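PDB 4QDG: putative adhesin from Bacteroides thetaiotaomicron, which is probably an outer-membrane lipoprotein of the FimB/Mfa2 family of fimbrillin-associated anchor proteins, thought to take part in pilus attachment and cell adhesion. Local coordinates for residues Phe78-Gly83 against Val144-Asn149; Gly82-Asn87 against His124-Gly129. All coordinates share one frame; numbering follows the deposited sequence.

Contact 1 (Phe78-Gly83 against Val144-Asn149); sequences FVAYGG and VEMMKN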
ATOM      1  N   PHE A  78     -10.371  17.807   7.692  1.00 26.05           N
ATOM      2  CA  PHE A  78      -9.993  16.639   8.477  1.00 25.22           C
ATOM      3  C   PHE A  78      -9.092  15.709   7.713  1.00 29.45           C
ATOM      4  O   PHE A  78      -9.355  15.436   6.550  1.00 31.42           O
ATOM      5  CB  PHE A  78     -11.250  15.871   8.898  1.00 25.91           C
ATOM      6  CG  PHE A  78     -12.207  16.696   9.713  1.00 27.37           C
ATOM      7  CD1 PHE A  78     -12.052  16.810  11.096  1.00 28.46           C
ATOM      8  CD2 PHE A  78     -13.287  17.333   9.106  1.00 27.85           C
ATOM      9  CE1 PHE A  78     -12.948  17.568  11.854  1.00 30.06           C
ATOM     10  CE2 PHE A  78     -14.193  18.070   9.870  1.00 31.30           C
ATOM     11  CZ  PHE A  78     -14.014  18.191  11.237  1.00 29.96           C
ATOM     12  N   VAL A  79      -8.048  15.201   8.358  1.00 25.08           N
ATOM     13  CA  VAL A  79      -7.135  14.251   7.737  1.00 23.77           C
ATOM     14  C   VAL A  79      -7.149  13.005   8.576  1.00 27.67           C
ATOM     15  O   VAL A  79      -6.973  13.090   9.784  1.00 27.80           O
ATOM     16  CB  VAL A  79      -5.691  14.816   7.506  1.00 27.87           C
ATOM     17  CG1 VAL A  79      -4.808  13.782   6.818  1.00 26.69           C
ATOM     18  CG2 VAL A  79      -5.723  16.103   6.678  1.00 27.67           C
ATOM     19  N   ALA A  80      -7.392  11.847   7.948  1.00 27.29           N
ATOM     20  CA  ALA A  80      -7.391  10.555   8.649  1.00 28.23           C
ATOM     21  C   ALA A  80      -6.255   9.675   8.186  1.00 31.22           C
ATOM     22  O   ALA A  80      -5.933   9.620   6.986  1.00 27.50           O
ATOM     23  CB  ALA A  80      -8.708   9.816   8.441  1.00 28.59           C
ATOM     24  N   TYR A  81      -5.641   8.987   9.162  1.00 30.08           N
ATOM     25  CA  TYR A  81      -4.605   7.997   8.898  1.00 30.11           C
ATOM     26  C   TYR A  81      -4.967   6.726   9.565  1.00 35.38           C
ATOM     27  O   TYR A  81      -5.422   6.753  10.702  1.00 36.93           O
ATOM     28  CB  TYR A  81      -3.212   8.429   9.374  1.00 30.71           C
ATOM     29  CG  TYR A  81      -2.560   9.508   8.540  1.00 31.38           C
ATOM     30  CD1 TYR A  81      -1.874   9.196   7.371  1.00 32.54           C
ATOM     31  CD2 TYR A  81      -2.581  10.831   8.946  1.00 32.60           C
ATOM     32  CE1 TYR A  81      -1.247  10.187   6.615  1.00 32.74           C
ATOM     33  CE2 TYR A  81      -1.938  11.825   8.213  1.00 33.70           C
ATOM     34  CZ  TYR A  81      -1.265  11.497   7.052  1.00 38.78           C
ATOM     35  OH  TYR A  81      -0.653  12.492   6.341  1.00 38.08           O
ATOM     36  N   GLY A  82      -4.752   5.627   8.864  1.00 30.79           N
ATOM     37  CA  GLY A  82      -4.920   4.287   9.394  1.00 30.30           C
ATOM     38  C   GLY A  82      -3.558   3.625   9.440  1.00 34.10           C
ATOM     39  O   GLY A  82      -2.771   3.773   8.506  1.00 31.71           O
ATOM     40  N   GLY A  83      -3.245   2.944  10.538  1.00 33.54           N
ATOM     41  CA  GLY A  83      -1.974   2.240  10.667  1.00 34.50           C
ATOM     42  C   GLY A  83      -0.788   3.040  11.158  1.00 43.39           C
ATOM     43  O   GLY A  83       0.348   2.594  11.010  1.00 44.33           O
ATOM     44  N   VAL A 144     -15.152  10.132   5.588  1.00 27.12           N
ATOM     45  CA  VAL A 144     -13.757  10.191   5.180  1.00 26.40           C
ATOM     46  C   VAL A 144     -13.487   8.907   4.426  1.00 31.79           C
ATOM     47  O   VAL A 144     -13.498   7.817   5.015  1.00 31.93           O
ATOM     48  CB  VAL A 144     -12.755  10.409   6.335  1.00 30.05           C
ATOM     49  CG1 VAL A 144     -11.345  10.585   5.765  1.00 29.54           C
ATOM     50  CG2 VAL A 144     -13.158  11.610   7.210  1.00 29.66           C
ATOM     51  N   GLU A 145     -13.339   9.045   3.110  1.00 28.97           N
ATOM     52  CA  GLU A 145     -13.092   7.951   2.195  1.00 30.75           C
ATOM     53  C   GLU A 145     -11.595   7.728   2.134  1.00 35.02           C
ATOM     54  O   GLU A 145     -10.835   8.633   1.785  1.00 34.17           O
ATOM     55  CB  GLU A 145     -13.692   8.256   0.816  1.00 32.46           C
ATOM     56  CG  GLU A 145     -15.153   8.668   0.884  1.00 43.41           C
ATOM     57  CD  GLU A 145     -15.856   8.743  -0.456  1.00 67.83           C
ATOM     58  OE1 GLU A 145     -15.496   7.961  -1.368  1.00 56.39           O
ATOM     59  OE2 GLU A 145     -16.823   9.533  -0.562  1.00 68.27           O
HETATM   60  N   MSE A 146     -11.164   6.538   2.552  1.00 30.79           N
HETATM   61  CA  MSE A 146      -9.748   6.262   2.657  1.00 29.27           C
HETATM   62  C   MSE A 146      -9.195   5.296   1.614  1.00 32.56           C
HETATM   63  O   MSE A 146      -9.933   4.494   1.030  1.00 30.08           O
HETATM   64  CB  MSE A 146      -9.451   5.765   4.051  1.00 30.80           C
HETATM   65  CG  MSE A 146      -9.788   6.843   5.074  1.00 37.60           C
HETATM   66 SE   MSE A 146      -9.559   6.192   6.809  0.75 45.93          SE
HETATM   67  CE  MSE A 146      -7.613   6.438   6.958  1.00 41.90           C
HETATM   68  N   MSE A 147      -7.873   5.418   1.373  1.00 28.03           N
HETATM   69  CA  MSE A 147      -7.163   4.544   0.453  1.00 27.87           C
HETATM   70  C   MSE A 147      -6.027   3.847   1.173  1.00 30.93           C
HETATM   71  O   MSE A 147      -5.606   4.318   2.209  1.00 30.80           O
HETATM   72  CB  MSE A 147      -6.663   5.278  -0.791  1.00 29.03           C
HETATM   73  CG  MSE A 147      -5.588   6.327  -0.527  1.00 35.53           C
HETATM   74 SE   MSE A 147      -4.661   6.727  -2.188  0.75 43.46          SE
HETATM   75  CE  MSE A 147      -3.399   5.439  -2.017  1.00 40.43           C
ATOM     76  N   LYS A 148      -5.566   2.712   0.629  1.00 27.87           N
ATOM     77  CA  LYS A 148      -4.476   1.912   1.181  1.00 26.33           C
ATOM     78  C   LYS A 148      -3.176   2.282   0.435  1.00 27.77           C
ATOM     79  O   LYS A 148      -3.160   2.299  -0.795  1.00 26.53           O
ATOM     80  CB  LYS A 148      -4.834   0.419   1.031  1.00 27.07           C
ATOM     81  CG  LYS A 148      -3.839  -0.541   1.658  1.00 28.20           C
ATOM     82  CD  LYS A 148      -4.355  -1.951   1.598  1.00 32.38           C
ATOM     83  CE  LYS A 148      -3.373  -2.952   2.152  1.00 38.09           C
ATOM     84  NZ  LYS A 148      -3.823  -4.341   1.835  1.00 34.61           N
ATOM     85  N   ASN A 149      -2.112   2.604   1.171  1.00 24.89           N
ATOM     86  CA  ASN A 149      -0.819   3.015   0.591  1.00 25.95           C
ATOM     87  C   ASN A 149       0.180   1.873   0.461  1.00 30.27           C
ATOM     88  O   ASN A 149       1.177   2.041  -0.237  1.00 28.88           O
ATOM     89  CB  ASN A 149      -0.152   4.113   1.454  1.00 25.34           C
ATOM     90  CG  ASN A 149      -0.841   5.453   1.399  1.00 38.00           C
ATOM     91  OD1 ASN A 149      -1.481   5.808   0.421  1.00 27.22           O
ATOM     92  ND2 ASN A 149      -0.640   6.265   2.415  1.00 29.30           N
TER

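Contact 2 (Gly82-Asn87 against His124-Gly129); sequences GGLACN and HGLYWG. With MG (magnesium ion), chain C.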
ATOM      1  N   GLY A  82      -4.752   5.627   8.864  1.00 30.79           N
ATOM      2  CA  GLY A  82      -4.920   4.287   9.394  1.00 30.30           C
ATOM      3  C   GLY A  82      -3.558   3.625   9.440  1.00 34.10           C
ATOM      4  O   GLY A  82      -2.771   3.773   8.506  1.00 31.71           O
ATOM      5  N   GLY A  83      -3.245   2.944  10.538  1.00 33.54           N
ATOM      6  CA  GLY A  83      -1.974   2.240  10.667  1.00 34.50           C
ATOM      7  C   GLY A  83      -0.788   3.040  11.158  1.00 43.39           C
ATOM      8  O   GLY A  83       0.348   2.594  11.010  1.00 44.33           O
ATOM      9  N   LEU A  84      -1.037   4.222  11.733  1.00 42.52           N
ATOM     10  CA  LEU A  84      -0.011   5.107  12.290  1.00 44.30           C
ATOM     11  C   LEU A  84       0.044   5.050  13.811  1.00 51.89           C
ATOM     12  O   LEU A  84       1.104   5.279  14.372  1.00 51.94           O
ATOM     13  CB  LEU A  84      -0.289   6.569  11.891  1.00 43.76           C
ATOM     14  CG  LEU A  84       0.465   7.211  10.752  1.00 47.50           C
ATOM     15  CD1 LEU A  84       0.393   8.695  10.869  1.00 47.45           C
ATOM     16  CD2 LEU A  84       1.911   6.862  10.771  1.00 50.54           C
ATOM     17  N   ALA A  85      -1.112   4.810  14.470  1.00 53.23           N
ATOM     18  CA  ALA A  85      -1.310   4.880  15.924  1.00 56.13           C
ATOM     19  C   ALA A  85      -0.876   3.657  16.729  1.00 62.78           C
ATOM     20  O   ALA A  85      -0.259   3.850  17.775  1.00 62.74           O
ATOM     21  CB  ALA A  85      -2.771   5.175  16.235  1.00 56.99           C
ATOM     22  N   CYS A  86      -1.239   2.427  16.317  1.00 61.77           N
ATOM     23  CA  CYS A  86      -0.897   1.245  17.128  1.00 64.08           C
ATOM     24  C   CYS A  86       0.613   0.923  17.097  1.00 67.67           C
ATOM     25  O   CYS A  86       1.359   1.500  16.304  1.00 66.21           O
ATOM     26  CB  CYS A  86      -1.747   0.029  16.758  1.00 64.80           C
ATOM     27  SG  CYS A  86      -1.258  -0.807  15.229  1.00 67.86           S
ATOM     28  N   ASN A  87       1.051   0.036  18.015  1.00 65.25           N
ATOM     29  CA  ASN A  87       2.445  -0.394  18.175  1.00 65.39           C
ATOM     30  C   ASN A  87       2.957  -1.220  16.968  1.00 65.72           C
ATOM     31  O   ASN A  87       4.174  -1.310  16.776  1.00 65.68           O
ATOM     32  CB  ASN A  87       2.621  -1.190  19.489  1.00 70.68           C
ATOM     33  CG  ASN A  87       1.668  -2.356  19.681  1.00100.59           C
ATOM     34  OD1 ASN A  87       0.446  -2.197  19.779  1.00 99.30           O
ATOM     35  ND2 ASN A  87       2.214  -3.554  19.800  1.00 91.96           N
ATOM     36  N   HIS A 124       2.925  -3.003   8.012  1.00 35.67           N
ATOM     37  CA  HIS A 124       1.582  -2.810   8.567  1.00 36.97           C
ATOM     38  C   HIS A 124       0.853  -1.834   7.629  1.00 35.81           C
ATOM     39  O   HIS A 124       1.428  -0.818   7.239  1.00 34.00           O
ATOM     40  CB  HIS A 124       1.700  -2.270  10.011  1.00 40.12           C
ATOM     41  CG  HIS A 124       0.405  -2.117  10.770  1.00 46.24           C
ATOM     42  ND1 HIS A 124      -0.374  -3.219  11.120  1.00 49.41           N
ATOM     43  CD2 HIS A 124      -0.148  -1.007  11.325  1.00 48.85           C
ATOM     44  CE1 HIS A 124      -1.399  -2.730  11.807  1.00 48.93           C
ATOM     45  NE2 HIS A 124      -1.301  -1.409  11.959  1.00 49.08           N
ATOM     46  N   GLY A 125      -0.374  -2.168   7.243  1.00 31.14           N
ATOM     47  CA  GLY A 125      -1.198  -1.352   6.355  1.00 30.13           C
ATOM     48  C   GLY A 125      -1.207   0.124   6.703  1.00 33.53           C
ATOM     49  O   GLY A 125      -1.288   0.486   7.881  1.00 33.73           O
ATOM     50  N   LEU A 126      -1.033   0.977   5.686  1.00 29.52           N
ATOM     51  CA  LEU A 126      -1.080   2.427   5.853  1.00 28.54           C
ATOM     52  C   LEU A 126      -2.250   2.933   5.038  1.00 29.75           C
ATOM     53  O   LEU A 126      -2.367   2.608   3.858  1.00 27.60           O
ATOM     54  CB  LEU A 126       0.248   3.122   5.466  1.00 27.71           C
ATOM     55  CG  LEU A 126       0.270   4.648   5.651  1.00 30.87           C
ATOM     56  CD1 LEU A 126       0.242   5.018   7.142  1.00 31.25           C
ATOM     57  CD2 LEU A 126       1.469   5.266   4.950  1.00 33.84           C
ATOM     58  N   TYR A 127      -3.162   3.656   5.695  1.00 27.13           N
ATOM     59  CA  TYR A 127      -4.382   4.178   5.077  1.00 25.43           C
ATOM     60  C   TYR A 127      -4.448   5.683   5.224  1.00 30.90           C
ATOM     61  O   TYR A 127      -3.890   6.243   6.162  1.00 29.54           O
ATOM     62  CB  TYR A 127      -5.637   3.503   5.666  1.00 25.88           C
ATOM     63  CG  TYR A 127      -5.652   1.999   5.481  1.00 25.62           C
ATOM     64  CD1 TYR A 127      -4.956   1.162   6.350  1.00 26.35           C
ATOM     65  CD2 TYR A 127      -6.371   1.410   4.445  1.00 26.20           C
ATOM     66  CE1 TYR A 127      -4.940  -0.221   6.169  1.00 27.73           C
ATOM     67  CE2 TYR A 127      -6.418   0.018   4.296  1.00 26.51           C
ATOM     68  CZ  TYR A 127      -5.679  -0.792   5.146  1.00 35.27           C
ATOM     69  OH  TYR A 127      -5.687  -2.163   5.001  1.00 37.17           O
ATOM     70  N   TRP A 128      -5.061   6.348   4.240  1.00 29.30           N
ATOM     71  CA  TRP A 128      -5.166   7.800   4.217  1.00 29.82           C
ATOM     72  C   TRP A 128      -6.436   8.248   3.526  1.00 32.31           C
ATOM     73  O   TRP A 128      -6.843   7.665   2.534  1.00 31.68           O
ATOM     74  CB  TRP A 128      -3.940   8.422   3.503  1.00 28.70           C
ATOM     75  CG  TRP A 128      -3.997   9.910   3.370  1.00 29.61           C
ATOM     76  CD1 TRP A 128      -3.581  10.831   4.288  1.00 33.16           C
ATOM     77  CD2 TRP A 128      -4.570  10.652   2.288  1.00 28.97           C
ATOM     78  NE1 TRP A 128      -3.832  12.101   3.830  1.00 32.09           N
ATOM     79  CE2 TRP A 128      -4.432  12.021   2.601  1.00 33.28           C
ATOM     80  CE3 TRP A 128      -5.155  10.293   1.063  1.00 29.30           C
ATOM     81  CZ2 TRP A 128      -4.850  13.027   1.731  1.00 33.14           C
ATOM     82  CZ3 TRP A 128      -5.576  11.297   0.205  1.00 30.68           C
ATOM     83  CH2 TRP A 128      -5.421  12.643   0.538  1.00 31.77           C
ATOM     84  N   GLY A 129      -6.986   9.345   4.026  1.00 28.70           N
ATOM     85  CA  GLY A 129      -8.131  10.041   3.466  1.00 27.65           C
ATOM     86  C   GLY A 129      -8.251  11.420   4.083  1.00 32.00           C
ATOM     87  O   GLY A 129      -7.704  11.676   5.158  1.00 28.79           O
TER
HETATM   88 MG    MG C 401      -2.538  -0.616  13.579  1.00 35.38          MG
HETATM   89  O   HOH W   1       1.950   1.100   9.279  1.00 37.42           O

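Contact 1 (Phe78-Gly83 against Val144-Asn149)
The terminal methyl of M146, a selenomethionine in this crystal, lies over one face of the flat peptide group that joins Y81 to G82, with CE 3.5 Å from G82 N and 3.7 Å from Y81 C. It also stands 3.6 Å from A80 O, the preceding carbonyl. Of the aromatic rings, that of Y81 turns from M146 and meets W128 with their planes at about 60°, while the F78 ring leads off among L40, V42, V15 and L17.

The M146 chain reaches the peptide by running straight through its middle and then bending at the selenium (chi3 82°), which swings CE over the backbone. An unbranched, flexible chain with a selenoether (a thioether in ordinary methionine) suits this place, since it can cross from one strand to the next but one and end in a small apolar group. A80 lies beside it: CB touches M146 CE at 3.8 Å and V144 CG1 at the same distance. In V144 that branch sits anti to the backbone N (chi1 -175°), and its beta-branched shape gives A80 a compact apolar neighbour.

Strands 75-82 and 140-159 both pair with strand 127-137 between them, so these side chains meet over that middle strand. G129, backbone-bonded to A80, adds no side chain there, and F19 of strand 15-20 packs on both A80 and V144. Every touching residue is buried and no polar bond joins the two segments, so the apolar fit of M146, A80 and V144 across strand 127-137 is what brings strands 75-82 and 140-159 together here.

Contact 2 (Gly82-Asn87 against His124-Gly129)
C86 and H124 grip one magnesium ion, C86 SG at 2.1 Å and H124 NE2 at 2.2 Å, each using a side-chain atom that can offer a lone pair to a metal. The imidazole is carried toward the ion by a first torsion that sets CG anti to the backbone N (chi1 -175°). At the edge of this ring, near its plane, G83 O faces CD2, and a water donates to both G83 O and H124 O, tying the two backbones together beside the site.

Further along, G82 and Y127 form an antiparallel hydrogen-bonded pair. G82 N gives to Y127 O at 2.9 Å, and Y127 N gives back to G82 O at 2.8 Å; both bonds are nearly straight. A CA-H...O contact from G83 CA to G125 O, 3.4 Å, continues the approach. Glycine suits both places: Y127 CB fills the space beside G82 CA, and G125 O that beside G83 CA, where the positive phi (86°) also crowds any CB against the preceding carbonyl.

Outermost, L84 CG meets L126 CD1 at 4.2 Å, an apolar patch that F91 of strand 91-94 also joins, while the Y127 ring packs edge-to-face with Y21. D36 and C37 complete the ion's protein ligands, making a metal site built from the loop after strand 75-82 and the segments leading into strands 38-44 and 127-137, at one end of these strands.

How the contacts relate
Contacts 1 and 2 have centres 8 Å apart and share G82 and G83, where strand 75-82 runs out into the loop that carries C86. Along the chain, 78-83 leads into 82-87, then come 124-129 and finally 144-149. Strand 127-137 lies between 75-82 and 140-159 in the same sheet, antiparallel to each, and probable hydrogen bonds, M147 N to W128 O and N149 N to L126 O, lace contact 2 to contact 1. Contact 1 thus belongs to the buried interior over this sheet, and contact 2 to its end, where magnesium ties the loop leaving strand 75-82 to the segments entering strands 127-137 and 38-44.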